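Local structure of endoglucanase (Clostridium thermocellum, 2YIK) at residues Ala43-Met48 against Thr148-His153; Ile315-Asp320 against Ala393-Ala398; Ile402-Asp407 against Ala510-Phe515; Leu434-Val439 against Asp483-Arg488. The protein probably hydrolyses beta-1,4-glycosidic bonds of cellulose as a family 9 glycoside hydrolase. All blocks are in the same frame, centred on the assembly; numbering follows the deposited sequence.

Contact 1 of 4, residues Ala43-Met48 against Thr148-His153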
loop_
_atom_site.group_PDB
_atom_site.type_symbol
_atom_site.label_atom_id
_atom_site.label_comp_id
_atom_site.label_asym_id
_atom_site.label_seq_id
_atom_site.Cartn_x
_atom_site.Cartn_y
_atom_site.Cartn_z
ATOM N N ALA A 43 14.060 -1.508 12.938
ATOM C CA ALA A 43 12.903 -2.159 12.327
ATOM C C ALA A 43 12.418 -1.316 11.150
ATOM O O ALA A 43 12.094 -1.839 10.083
ATOM C CB ALA A 43 11.796 -2.325 13.356
ATOM N N LEU A 44 12.380 -0.003 11.350
ATOM C CA LEU A 44 11.961 0.921 10.300
ATOM C C LEU A 44 12.930 0.800 9.129
ATOM O O LEU A 44 12.524 0.635 7.976
ATOM C CB LEU A 44 11.963 2.365 10.821
ATOM C CG LEU A 44 11.706 3.448 9.768
ATOM C CD1 LEU A 44 10.348 3.203 9.117
ATOM C CD2 LEU A 44 11.746 4.835 10.403
ATOM N N GLN A 45 14.221 0.885 9.435
ATOM C CA GLN A 45 15.249 0.776 8.409
ATOM C C GLN A 45 15.064 -0.485 7.583
ATOM O O GLN A 45 14.962 -0.428 6.356
ATOM C CB GLN A 45 16.637 0.767 9.052
ATOM C CG GLN A 45 17.741 0.321 8.115
ATOM C CD GLN A 45 19.076 0.127 8.827
ATOM O OE1 GLN A 45 19.129 -0.407 9.938
ATOM N NE2 GLN A 45 20.160 0.546 8.182
ATOM N N TYR A 46 15.022 -1.626 8.261
ATOM C CA TYR A 46 14.855 -2.902 7.587
ATOM C C TYR A 46 13.547 -3.038 6.806
ATOM O O TYR A 46 13.545 -3.556 5.690
ATOM C CB TYR A 46 14.958 -4.048 8.601
ATOM C CG TYR A 46 16.374 -4.491 8.909
ATOM C CD1 TYR A 46 17.358 -3.565 9.251
ATOM C CD2 TYR A 46 16.723 -5.841 8.879
ATOM C CE1 TYR A 46 18.651 -3.969 9.554
ATOM C CE2 TYR A 46 18.016 -6.259 9.180
ATOM C CZ TYR A 46 18.975 -5.317 9.519
ATOM O OH TYR A 46 20.254 -5.721 9.835
ATOM N N SER A 47 12.444 -2.568 7.383
ATOM C CA SER A 47 11.131 -2.696 6.741
ATOM C C SER A 47 11.043 -2.291 5.270
ATOM O O SER A 47 10.346 -2.943 4.496
ATOM C CB SER A 47 10.054 -1.935 7.539
ATOM O OG SER A 47 10.172 -0.530 7.402
ATOM N N MET A 48 11.743 -1.231 4.876
ATOM C CA MET A 48 11.670 -0.776 3.490
ATOM C C MET A 48 12.423 -1.622 2.481
ATOM O O MET A 48 12.119 -1.581 1.287
ATOM C CB MET A 48 12.116 0.685 3.384
ATOM C CG MET A 48 11.108 1.636 3.995
ATOM S SD MET A 48 11.591 3.372 4.034
ATOM C CE MET A 48 12.481 3.427 5.535
ATOM N N THR A 148 16.066 9.115 11.830
ATOM C CA THR A 148 16.783 7.853 11.674
ATOM C C THR A 148 17.533 7.722 10.357
ATOM O O THR A 148 18.090 6.665 10.061
ATOM C CB THR A 148 15.836 6.645 11.794
ATOM O OG1 THR A 148 14.752 6.797 10.871
ATOM C CG2 THR A 148 15.290 6.526 13.213
ATOM N N GLY A 149 17.542 8.794 9.568
ATOM C CA GLY A 149 18.239 8.769 8.293
ATOM C C GLY A 149 17.605 7.839 7.277
ATOM O O GLY A 149 18.277 7.360 6.360
ATOM N N GLN A 150 16.304 7.591 7.420
ATOM C CA GLN A 150 15.610 6.693 6.502
ATOM C C GLN A 150 14.633 7.385 5.543
ATOM O O GLN A 150 13.919 6.716 4.794
ATOM C CB GLN A 150 14.860 5.620 7.302
ATOM C CG GLN A 150 15.741 4.811 8.257
ATOM C CD GLN A 150 16.911 4.156 7.553
ATOM O OE1 GLN A 150 16.728 3.416 6.585
ATOM N NE2 GLN A 150 18.126 4.421 8.037
ATOM N N ALA A 151 14.607 8.714 5.558
ATOM C CA ALA A 151 13.692 9.457 4.696
ATOM C C ALA A 151 14.039 9.320 3.219
ATOM O O ALA A 151 13.147 9.183 2.374
ATOM C CB ALA A 151 13.664 10.927 5.103
ATOM N N VAL A 152 15.329 9.344 2.899
ATOM C CA VAL A 152 15.747 9.214 1.512
ATOM C C VAL A 152 15.278 7.880 0.930
ATOM O O VAL A 152 14.772 7.832 -0.194
ATOM C CB VAL A 152 17.284 9.340 1.369
ATOM C CG1 VAL A 152 17.709 9.003 -0.061
ATOM C CG2 VAL A 152 17.717 10.759 1.721
ATOM N N HIS A 153 15.433 6.806 1.701
ATOM C CA HIS A 153 15.019 5.467 1.263
ATOM C C HIS A 153 13.513 5.470 0.975
ATOM O O HIS A 153 13.063 4.952 -0.047
ATOM C CB HIS A 153 15.337 4.443 2.359
ATOM C CG HIS A 153 15.271 3.014 1.906
ATOM N ND1 HIS A 153 14.852 2.644 0.647
ATOM C CD2 HIS A 153 15.577 1.864 2.554
ATOM C CE1 HIS A 153 14.904 1.327 0.537
ATOM N NE2 HIS A 153 15.340 0.831 1.679
HETATM O O HOH W 1 20.720 3.510 6.614
#
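Within the mainly helical domain of this family 9 hydrolase, the C-terminal part of helix 40-47 with Met48 meets the start of helix 151-167: Leu44, Gln45 and Met48 pack on Thr148, Gln150 and His153. A Schellman motif at Gly149, whose phi is positive, ends the preceding helix 142-147, and Gln150 takes the N-cap position of the next. The Gln150 chain folds back at chi2 (-56°), which turns its amide toward its own backbone: NE2 donates to Thr148 O at 3.0 Å in a nearly straight bond (162°). Held this way, the amide lies beside Gln45, with OE1 3.5 Å from Gln45 CA and the two amide planes steeply inclined to each other. Water 1 accepts from Gln150 NE2 at 3.1 Å and, weakly, from Gln45 NE2, while Gln45 OE1 accepts from the backbone of Asp524. Met48 bends at chi3 (-87°), and its CE lies 3.7 Å from Gln150 CB. Leu44 reaches Thr148 with CD2, 3.6 Å from OG1, a hydroxyl whose polar partners are Gln144 O and Phe145 O in the preceding helix. Every touching residue is buried. At the far end Met48 CB sits over one face of the His153 ring, 3.8 Å from its centroid, in a CH-pi contact; Met48 SD lies oblique to the same ring, 4.7 Å from its centroid.

Contact 2 of 4, residues Ile315-Asp320 against Ala393-Ala398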
loop_
_atom_site.group_PDB
_atom_site.type_symbol
_atom_site.label_atom_id
_atom_site.label_comp_id
_atom_site.label_asym_id
_atom_site.label_seq_id
_atom_site.Cartn_x
_atom_site.Cartn_y
_atom_site.Cartn_z
ATOM N N ILE A 315 -10.145 -3.697 9.355
ATOM C CA ILE A 315 -9.021 -2.811 9.633
ATOM C C ILE A 315 -8.460 -2.330 8.263
ATOM O O ILE A 315 -8.915 -2.798 7.213
ATOM C CB ILE A 315 -7.958 -3.386 10.736
ATOM C CG1 ILE A 315 -6.954 -2.270 11.050
ATOM C CG2 ILE A 315 -7.390 -4.701 10.336
ATOM C CD1 ILE A 315 -7.033 -1.977 12.539
ATOM N N HIS A 316 -7.564 -1.352 8.260
ATOM C CA HIS A 316 -7.056 -0.824 7.008
ATOM C C HIS A 316 -6.341 -1.932 6.200
ATOM O O HIS A 316 -5.454 -2.584 6.729
ATOM C CB HIS A 316 -6.125 0.354 7.351
ATOM C CG HIS A 316 -5.654 1.137 6.176
ATOM N ND1 HIS A 316 -6.420 2.081 5.532
ATOM C CD2 HIS A 316 -4.431 1.174 5.557
ATOM C CE1 HIS A 316 -5.711 2.670 4.584
ATOM N NE2 HIS A 316 -4.502 2.129 4.589
ATOM N N CYS A 317 -6.718 -2.149 4.936
ATOM C CA CYS A 317 -6.066 -3.175 4.099
ATOM C C CYS A 317 -6.389 -2.933 2.625
ATOM O O CYS A 317 -7.294 -2.160 2.316
ATOM C CB CYS A 317 -6.522 -4.582 4.496
ATOM S SG CYS A 317 -8.288 -4.864 4.304
ATOM N N TRP A 318 -5.681 -3.600 1.716
ATOM C CA TRP A 318 -5.924 -3.381 0.292
ATOM C C TRP A 318 -7.384 -3.490 -0.139
ATOM O O TRP A 318 -7.799 -2.816 -1.073
ATOM C CB TRP A 318 -5.064 -4.320 -0.577
ATOM C CG TRP A 318 -5.431 -5.780 -0.516
ATOM C CD1 TRP A 318 -4.805 -6.748 0.206
ATOM C CD2 TRP A 318 -6.501 -6.432 -1.234
ATOM N NE1 TRP A 318 -5.424 -7.960 0.006
ATOM C CE2 TRP A 318 -6.470 -7.794 -0.834
ATOM C CE3 TRP A 318 -7.503 -5.986 -2.092
ATOM C CZ2 TRP A 318 -7.380 -8.730 -1.367
ATOM C CZ3 TRP A 318 -8.403 -6.921 -2.607
ATOM C CH2 TRP A 318 -8.352 -8.273 -2.214
ATOM N N ASN A 319 -8.164 -4.324 0.538
ATOM C CA ASN A 319 -9.568 -4.496 0.170
ATOM C C ASN A 319 -10.545 -3.665 1.010
ATOM O O ASN A 319 -11.763 -3.815 0.895
ATOM C CB ASN A 319 -9.937 -5.986 0.235
ATOM C CG ASN A 319 -11.220 -6.306 -0.512
ATOM O OD1 ASN A 319 -11.492 -5.741 -1.575
ATOM N ND2 ASN A 319 -12.006 -7.231 0.031
ATOM N N ASP A 320 -10.012 -2.785 1.852
ATOM C CA ASP A 320 -10.860 -1.934 2.683
ATOM C C ASP A 320 -10.062 -0.816 3.338
ATOM O O ASP A 320 -9.353 -1.033 4.317
ATOM C CB ASP A 320 -11.546 -2.751 3.776
ATOM C CG ASP A 320 -12.602 -1.951 4.519
ATOM O OD1 ASP A 320 -12.418 -0.729 4.712
ATOM O OD2 ASP A 320 -13.616 -2.549 4.920
ATOM N N ALA A 393 -0.382 -10.712 10.352
ATOM C CA ALA A 393 0.589 -9.656 10.666
ATOM C C ALA A 393 0.276 -8.370 9.901
ATOM O O ALA A 393 0.476 -7.263 10.399
ATOM C CB ALA A 393 1.999 -10.125 10.336
ATOM N N ARG A 394 -0.207 -8.541 8.681
ATOM C CA ARG A 394 -0.568 -7.425 7.828
ATOM C C ARG A 394 -1.725 -6.640 8.452
ATOM O O ARG A 394 -1.743 -5.408 8.416
ATOM C CB ARG A 394 -0.919 -7.968 6.437
ATOM C CG ARG A 394 -1.705 -7.046 5.536
ATOM C CD ARG A 394 -3.176 -7.393 5.604
ATOM N NE ARG A 394 -3.404 -8.815 5.370
ATOM C CZ ARG A 394 -3.977 -9.324 4.284
ATOM N NH1 ARG A 394 -4.390 -8.533 3.301
ATOM N NH2 ARG A 394 -4.168 -10.632 4.196
ATOM N N TYR A 395 -2.678 -7.354 9.045
ATOM C CA TYR A 395 -3.821 -6.714 9.697
ATOM C C TYR A 395 -3.403 -6.092 11.023
ATOM O O TYR A 395 -3.788 -4.968 11.348
ATOM C CB TYR A 395 -4.925 -7.734 9.973
ATOM C CG TYR A 395 -5.559 -8.313 8.739
ATOM C CD1 TYR A 395 -6.064 -7.484 7.747
ATOM C CD2 TYR A 395 -5.721 -9.693 8.595
ATOM C CE1 TYR A 395 -6.725 -8.007 6.638
ATOM C CE2 TYR A 395 -6.383 -10.229 7.487
ATOM C CZ TYR A 395 -6.884 -9.373 6.517
ATOM O OH TYR A 395 -7.564 -9.872 5.431
ATOM N N ASN A 396 -2.619 -6.847 11.787
ATOM C CA ASN A 396 -2.156 -6.388 13.085
ATOM C C ASN A 396 -1.353 -5.092 12.986
ATOM O O ASN A 396 -1.609 -4.149 13.728
ATOM C CB ASN A 396 -1.311 -7.476 13.757
ATOM C CG ASN A 396 -0.910 -7.110 15.179
ATOM O OD1 ASN A 396 -0.014 -6.300 15.396
ATOM N ND2 ASN A 396 -1.587 -7.700 16.151
ATOM N N THR A 397 -0.383 -5.043 12.077
ATOM C CA THR A 397 0.426 -3.839 11.930
ATOM C C THR A 397 -0.388 -2.648 11.408
ATOM O O THR A 397 -0.043 -1.500 11.683
ATOM C CB THR A 397 1.674 -4.090 11.035
ATOM O OG1 THR A 397 1.283 -4.643 9.772
ATOM C CG2 THR A 397 2.631 -5.041 11.743
ATOM N N ALA A 398 -1.471 -2.925 10.681
ATOM C CA ALA A 398 -2.340 -1.862 10.180
ATOM C C ALA A 398 -3.049 -1.245 11.384
ATOM O O ALA A 398 -3.236 -0.030 11.454
ATOM C CB ALA A 398 -3.357 -2.418 9.206
HETATM O O HOH W 2 -3.543 -4.431 6.124
HETATM O O HOH W 3 -4.094 -10.272 0.781
#
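The carbonyl O of His316 accepts a hydrogen bond from water 2 at 2.7 Å, and the same water donates to Arg394 O at 3.1 Å, so one bridge joins the loop to helix 392-408. Ala398 CB presses on this carbonyl as well, 3.2 Å from His316 O, a tight fit that leaves little room between loop and helix here. Beside it the contact turns apolar. Ile315 divides its branches: CG2 meets Tyr395 CB at 3.9 Å, and CG1 leans on Ala398 CB at 4.0 Å. Cys317 CB comes to the edge of the Tyr395 ring at CE1.

Arg394 carries the polar half of the contact. Its chain bends at chi2 (-98°) and chi3 (-52°), which lays the guanidinium over the Tyr395 ring, NE standing 3.6 Å above the middle of the ring plane. NE and NH2 are held by the carbonyls of Gly391 and Trp390, fixing the group's rotation. NH1 then points at Trp318, 3.5 Å from NE1, with ring and guanidinium planes 26° apart. Two N-H groups cannot bond each other, and water 3 resolves the meeting by accepting from Trp318 NE1 at 2.8 Å and weakly from Arg394 NH1. At the end of the type I turn 317-320, Asp320 forms a salt bridge with Lys277, a residue of a calcium site. The chemistry implies a junction packed through hydrocarbon, whose polar links between the two segments run through water rather than through direct bonds.

Contact 3 of 4, residues Ile402-Asp407 against Ala510-Phe515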
loop_
_atom_site.group_PDB
_atom_site.type_symbol
_atom_site.label_atom_id
_atom_site.label_comp_id
_atom_site.label_asym_id
_atom_site.label_seq_id
_atom_site.Cartn_x
_atom_site.Cartn_y
_atom_site.Cartn_z
ATOM N N ILE A 402 -2.804 2.657 12.822
ATOM C CA ILE A 402 -3.954 3.480 13.201
ATOM C C ILE A 402 -3.838 3.894 14.662
ATOM O O ILE A 402 -4.146 5.025 15.018
ATOM C CB ILE A 402 -5.301 2.734 13.001
ATOM C CG1 ILE A 402 -5.485 2.381 11.521
ATOM C CG2 ILE A 402 -6.461 3.589 13.525
ATOM C CD1 ILE A 402 -5.606 3.569 10.631
ATOM N N ALA A 403 -3.386 2.975 15.507
ATOM C CA ALA A 403 -3.236 3.270 16.928
ATOM C C ALA A 403 -2.247 4.419 17.159
ATOM O O ALA A 403 -2.503 5.321 17.958
ATOM C CB ALA A 403 -2.765 2.026 17.669
ATOM N N LEU A 404 -1.120 4.373 16.452
ATOM C CA LEU A 404 -0.077 5.385 16.579
ATOM C C LEU A 404 -0.486 6.730 15.968
ATOM O O LEU A 404 -0.102 7.784 16.466
ATOM C CB LEU A 404 1.212 4.854 15.949
ATOM C CG LEU A 404 1.687 3.588 16.686
ATOM C CD1 LEU A 404 2.567 2.735 15.791
ATOM C CD2 LEU A 404 2.417 4.000 17.957
ATOM N N VAL A 405 -1.273 6.687 14.898
ATOM C CA VAL A 405 -1.751 7.909 14.262
ATOM C C VAL A 405 -2.769 8.599 15.189
ATOM O O VAL A 405 -2.780 9.826 15.320
ATOM C CB VAL A 405 -2.407 7.600 12.888
ATOM C CG1 VAL A 405 -3.247 8.788 12.418
ATOM C CG2 VAL A 405 -1.322 7.286 11.864
ATOM N N TYR A 406 -3.612 7.805 15.843
ATOM C CA TYR A 406 -4.612 8.357 16.754
ATOM C C TYR A 406 -3.925 9.081 17.912
ATOM O O TYR A 406 -4.303 10.203 18.265
ATOM C CB TYR A 406 -5.508 7.252 17.322
ATOM C CG TYR A 406 -6.613 7.765 18.222
ATOM C CD1 TYR A 406 -6.380 8.018 19.574
ATOM C CD2 TYR A 406 -7.889 8.009 17.720
ATOM C CE1 TYR A 406 -7.389 8.502 20.400
ATOM C CE2 TYR A 406 -8.907 8.488 18.536
ATOM C CZ TYR A 406 -8.652 8.731 19.875
ATOM O OH TYR A 406 -9.662 9.178 20.698
ATOM N N ASP A 407 -2.918 8.442 18.502
ATOM C CA ASP A 407 -2.212 9.056 19.618
ATOM C C ASP A 407 -1.464 10.308 19.190
ATOM O O ASP A 407 -1.398 11.282 19.946
ATOM C CB ASP A 407 -1.247 8.060 20.278
ATOM C CG ASP A 407 -1.968 7.066 21.190
ATOM O OD1 ASP A 407 -3.203 7.184 21.334
ATOM O OD2 ASP A 407 -1.305 6.172 21.763
ATOM N N ALA A 510 7.939 3.494 12.406
ATOM C CA ALA A 510 8.227 4.916 12.569
ATOM C C ALA A 510 7.437 5.483 13.738
ATOM O O ALA A 510 7.969 6.248 14.543
ATOM C CB ALA A 510 7.879 5.683 11.292
ATOM N N GLY A 511 6.161 5.111 13.812
ATOM C CA GLY A 511 5.302 5.591 14.880
ATOM C C GLY A 511 5.766 5.132 16.252
ATOM O O GLY A 511 5.681 5.886 17.224
ATOM N N LEU A 512 6.238 3.893 16.338
ATOM C CA LEU A 512 6.728 3.352 17.605
ATOM C C LEU A 512 8.018 4.053 18.003
ATOM O O LEU A 512 8.266 4.298 19.185
ATOM C CB LEU A 512 6.968 1.840 17.488
ATOM C CG LEU A 512 5.680 1.015 17.495
ATOM C CD1 LEU A 512 5.955 -0.388 16.990
ATOM C CD2 LEU A 512 5.097 0.997 18.901
ATOM N N TYR A 513 8.845 4.374 17.016
ATOM C CA TYR A 513 10.094 5.059 17.305
ATOM C C TYR A 513 9.767 6.456 17.818
ATOM O O TYR A 513 10.447 6.995 18.693
ATOM C CB TYR A 513 10.956 5.171 16.051
ATOM C CG TYR A 513 12.296 5.792 16.351
ATOM C CD1 TYR A 513 13.276 5.079 17.044
ATOM C CD2 TYR A 513 12.563 7.115 16.001
ATOM C CE1 TYR A 513 14.497 5.673 17.385
ATOM C CE2 TYR A 513 13.771 7.717 16.338
ATOM C CZ TYR A 513 14.732 6.992 17.030
ATOM O OH TYR A 513 15.926 7.594 17.356
ATOM N N ARG A 514 8.707 7.035 17.272
ATOM C CA ARG A 514 8.282 8.363 17.672
ATOM C C ARG A 514 8.000 8.469 19.167
ATOM O O ARG A 514 8.438 9.413 19.821
ATOM C CB ARG A 514 7.024 8.759 16.902
ATOM C CG ARG A 514 6.503 10.156 17.223
ATOM C CD ARG A 514 5.268 10.487 16.395
ATOM N NE ARG A 514 4.879 11.887 16.507
ATOM C CZ ARG A 514 5.128 12.818 15.587
ATOM N NH1 ARG A 514 5.764 12.503 14.472
ATOM N NH2 ARG A 514 4.747 14.071 15.791
ATOM N N PHE A 515 7.271 7.497 19.708
ATOM C CA PHE A 515 6.904 7.525 21.121
ATOM C C PHE A 515 7.800 6.716 22.054
ATOM O O PHE A 515 7.857 7.005 23.243
ATOM C CB PHE A 515 5.463 7.023 21.311
ATOM C CG PHE A 515 4.427 7.800 20.543
ATOM C CD1 PHE A 515 4.294 9.174 20.717
ATOM C CD2 PHE A 515 3.559 7.150 19.669
ATOM C CE1 PHE A 515 3.312 9.888 20.034
ATOM C CE2 PHE A 515 2.572 7.855 18.981
ATOM C CZ PHE A 515 2.449 9.229 19.167
#
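From its CB, Leu404 on helix 392-408 heads for Gly511 on helix 499-516, where the two backbones come nearest, CA to CA 5.6 Å. With chi1 at -62° CG lies beside the backbone N, and the chain then forks into two methyls with separate jobs. CD1 enters over the glycine, whose lack of a side chain lets it come in close, and meets Leu512 at its N and at CG, the latter 3.9 Å away; the two leucine side chains cross at about a right angle. CD2 touches Gly511 O at 3.8 Å and, one turn further along, Phe515 CD2 at 3.8 Å. Phe515 runs back past Leu404 in the opposite direction, and its ring edge faces Leu404 O, 3.7 Å from CE2. Asp407 CB, one turn on, adds a contact with Phe515 CZ at 4.0 Å, while the carboxylate of Asp407 is turned to Ser415 OG and the backbone N of Ala418. The segment axes approach to 9.5 Å and cross at 42°, running in broadly the same sense. That like direction is consistent with neighbours in one layer of the (alpha/alpha)6 barrel that typifies family 9.

Contact 4 of 4, residues Leu434-Val439 against Asp483-Arg488; sequences LNRCYV and DQHVDR
His485 holds CG anti to its backbone N (chi1 176°), and Tyr438 carries CG beside its own N (chi1 -69°); these settings bring the tyrosine edge against the imidazole face. The pair is T-shaped: centroids lie 5.1 Å apart, the planes meet at 83°, and Tyr438 CE1 stands above the histidine ring toward its rim. The two side chains run past one another in opposite directions, so Tyr438 OH arrives at His485 CB, 3.6 Å away. Arg436 approaches the same imidazole obliquely, its side chain crossing at about a right angle, with NE 3.3 Å from His485 CD2. Leu434 CD1 packs against His485 CB at 3.9 Å and lies 3.4 Å from the backbone Asp483 O. Water 4 hydrogen-bonds Tyr438 OH at 2.7 Å and donates to Asp483 O at 3.0 Å, tying the tyrosine tip to the other loop. The Asp483 carboxylate is engaged by Tyr427, Thr380 and the N of Gly382, and His485 ND1 makes a weak bond to Gly478 O. Both segments are loops without regular helix or strand, and the His485 side chain is about 9 Å from that of His451, a predicted active-site residue. Such loop-on-loop packing fits the long connections between barrel helices that, in family 9 enzymes, surround the catalytic cleft.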
loop_
_atom_site.group_PDB
_atom_site.type_symbol
_atom_site.label_atom_id
_atom_site.label_comp_id
_atom_site.label_asym_id
_atom_site.label_seq_id
_atom_site.Cartn_x
_atom_site.Cartn_y
_atom_site.Cartn_z
ATOM N N LEU A 434 7.352 -18.934 20.382
ATOM C CA LEU A 434 8.396 -19.545 19.558
ATOM C C LEU A 434 9.682 -18.727 19.569
ATOM O O LEU A 434 10.665 -19.115 18.940
ATOM C CB LEU A 434 7.924 -19.674 18.102
ATOM C CG LEU A 434 6.649 -20.455 17.777
ATOM C CD1 LEU A 434 6.420 -20.454 16.267
ATOM C CD2 LEU A 434 6.769 -21.891 18.300
ATOM N N ASN A 435 9.666 -17.614 20.303
ATOM C CA ASN A 435 10.786 -16.675 20.354
ATOM C C ASN A 435 11.179 -16.429 18.899
ATOM O O ASN A 435 12.361 -16.322 18.553
ATOM C CB ASN A 435 11.979 -17.229 21.137
ATOM C CG ASN A 435 13.018 -16.158 21.421
ATOM O OD1 ASN A 435 12.683 -14.975 21.552
ATOM N ND2 ASN A 435 14.276 -16.559 21.528
ATOM N N ARG A 436 10.161 -16.333 18.051
ATOM C CA ARG A 436 10.382 -16.142 16.631
ATOM C C ARG A 436 10.133 -14.730 16.130
ATOM O O ARG A 436 9.095 -14.129 16.415
ATOM C CB ARG A 436 9.514 -17.111 15.828
ATOM C CG ARG A 436 9.963 -17.195 14.387
ATOM C CD ARG A 436 8.992 -17.899 13.478
ATOM N NE ARG A 436 8.835 -19.330 13.728
ATOM C CZ ARG A 436 9.829 -20.170 13.991
ATOM N NH1 ARG A 436 11.079 -19.725 14.061
ATOM N NH2 ARG A 436 9.576 -21.463 14.154
ATOM N N CYS A 437 11.105 -14.204 15.389
ATOM C CA CYS A 437 10.981 -12.874 14.815
ATOM C C CYS A 437 10.390 -13.078 13.428
ATOM O O CYS A 437 10.949 -13.809 12.604
ATOM C CB CYS A 437 12.341 -12.183 14.703
ATOM S SG CYS A 437 12.237 -10.519 13.964
ATOM N N TYR A 438 9.261 -12.431 13.172
ATOM C CA TYR A 438 8.571 -12.577 11.901
ATOM C C TYR A 438 8.987 -11.604 10.794
ATOM O O TYR A 438 8.360 -11.544 9.738
ATOM C CB TYR A 438 7.067 -12.525 12.167
ATOM C CG TYR A 438 6.581 -13.747 12.924
ATOM C CD1 TYR A 438 6.381 -14.954 12.263
ATOM C CD2 TYR A 438 6.378 -13.710 14.310
ATOM C CE1 TYR A 438 5.992 -16.103 12.951
ATOM C CE2 TYR A 438 5.989 -14.854 15.015
ATOM C CZ TYR A 438 5.796 -16.048 14.327
ATOM O OH TYR A 438 5.401 -17.181 14.999
ATOM N N VAL A 439 10.052 -10.851 11.047
ATOM C CA VAL A 439 10.611 -9.903 10.089
ATOM C C VAL A 439 11.907 -10.590 9.653
ATOM O O VAL A 439 12.827 -10.729 10.459
ATOM C CB VAL A 439 10.939 -8.564 10.785
ATOM C CG1 VAL A 439 11.565 -7.587 9.802
ATOM C CG2 VAL A 439 9.675 -7.982 11.386
ATOM N N ASP A 483 -0.350 -19.544 17.881
ATOM C CA ASP A 483 1.043 -19.058 17.891
ATOM C C ASP A 483 1.987 -20.028 17.183
ATOM O O ASP A 483 3.215 -19.935 17.337
ATOM C CB ASP A 483 1.538 -18.829 19.340
ATOM C CG ASP A 483 0.668 -17.826 20.120
ATOM O OD1 ASP A 483 0.771 -16.587 19.916
ATOM O OD2 ASP A 483 -0.164 -18.299 20.930
ATOM N N GLN A 484 1.478 -20.943 16.372
ATOM C CA GLN A 484 2.467 -21.781 15.700
ATOM C C GLN A 484 2.782 -21.248 14.288
ATOM O O GLN A 484 2.037 -20.447 13.711
ATOM C CB GLN A 484 2.009 -23.234 15.588
ATOM C CG GLN A 484 1.696 -23.932 16.922
ATOM C CD GLN A 484 2.929 -24.129 17.790
ATOM O OE1 GLN A 484 3.544 -25.205 17.804
ATOM N NE2 GLN A 484 3.283 -23.090 18.540
ATOM N N HIS A 485 3.917 -21.694 13.751
ATOM C CA HIS A 485 4.386 -21.235 12.451
ATOM C C HIS A 485 5.344 -22.223 11.771
ATOM O O HIS A 485 6.226 -22.790 12.418
ATOM C CB HIS A 485 5.121 -19.896 12.650
ATOM C CG HIS A 485 5.748 -19.342 11.402
ATOM N ND1 HIS A 485 5.054 -18.565 10.503
ATOM C CD2 HIS A 485 7.017 -19.429 10.928
ATOM C CE1 HIS A 485 5.866 -18.192 9.525
ATOM N NE2 HIS A 485 7.060 -18.704 9.760
ATOM N N VAL A 486 5.178 -22.424 10.464
ATOM C CA VAL A 486 6.069 -23.313 9.718
ATOM C C VAL A 486 6.936 -22.466 8.798
ATOM O O VAL A 486 6.451 -21.869 7.837
ATOM C CB VAL A 486 5.290 -24.347 8.879
ATOM C CG1 VAL A 486 6.262 -25.094 7.946
ATOM C CG2 VAL A 486 4.578 -25.334 9.814
ATOM N N ASP A 487 8.225 -22.408 9.114
ATOM C CA ASP A 487 9.170 -21.610 8.344
ATOM C C ASP A 487 9.768 -22.368 7.152
ATOM O O ASP A 487 10.894 -22.860 7.217
ATOM C CB ASP A 487 10.274 -21.101 9.286
ATOM C CG ASP A 487 11.215 -20.117 8.617
ATOM O OD1 ASP A 487 10.876 -19.604 7.531
ATOM O OD2 ASP A 487 12.290 -19.853 9.193
ATOM N N ARG A 488 8.996 -22.455 6.072
ATOM C CA ARG A 488 9.419 -23.127 4.845
ATOM C C ARG A 488 9.060 -22.277 3.630
ATOM O O ARG A 488 8.036 -21.590 3.622
ATOM C CB ARG A 488 8.739 -24.490 4.706
ATOM C CG ARG A 488 9.323 -25.597 5.575
ATOM C CD ARG A 488 8.633 -26.917 5.246
ATOM N NE ARG A 488 8.837 -27.288 3.845
ATOM C CZ ARG A 488 9.942 -27.859 3.364
ATOM N NH1 ARG A 488 10.957 -28.138 4.177
ATOM N NH2 ARG A 488 10.034 -28.141 2.065
HETATM O O HOH W 4 4.459 -17.198 17.489
#

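How the contacts relate
Contact 1 comes first, joining helix 40-47 to the start of helix 151-167 and closing a loop of 99 residues. Contact 2 follows in series, closing 72 residues between a loop before helix 322-336 and helix 392-408. The same helix carries on into contact 3, which reaches helix 499-516 and closes 102 residues. Contact 4, with 43 residues between its loops, is nested inside that span; none cross. Contacts 1 and 3 touch: Thr148 CG2 meets Tyr513 CE2 at 3.7 Å, and Leu44 CD2 meets Ala510 CB at 4.1 Å, bringing helix 40-47 onto helix 499-516. Contact 4 touches no other, its nearest atoms about 5 Å from contact 1 and about 6 Å from contact 2.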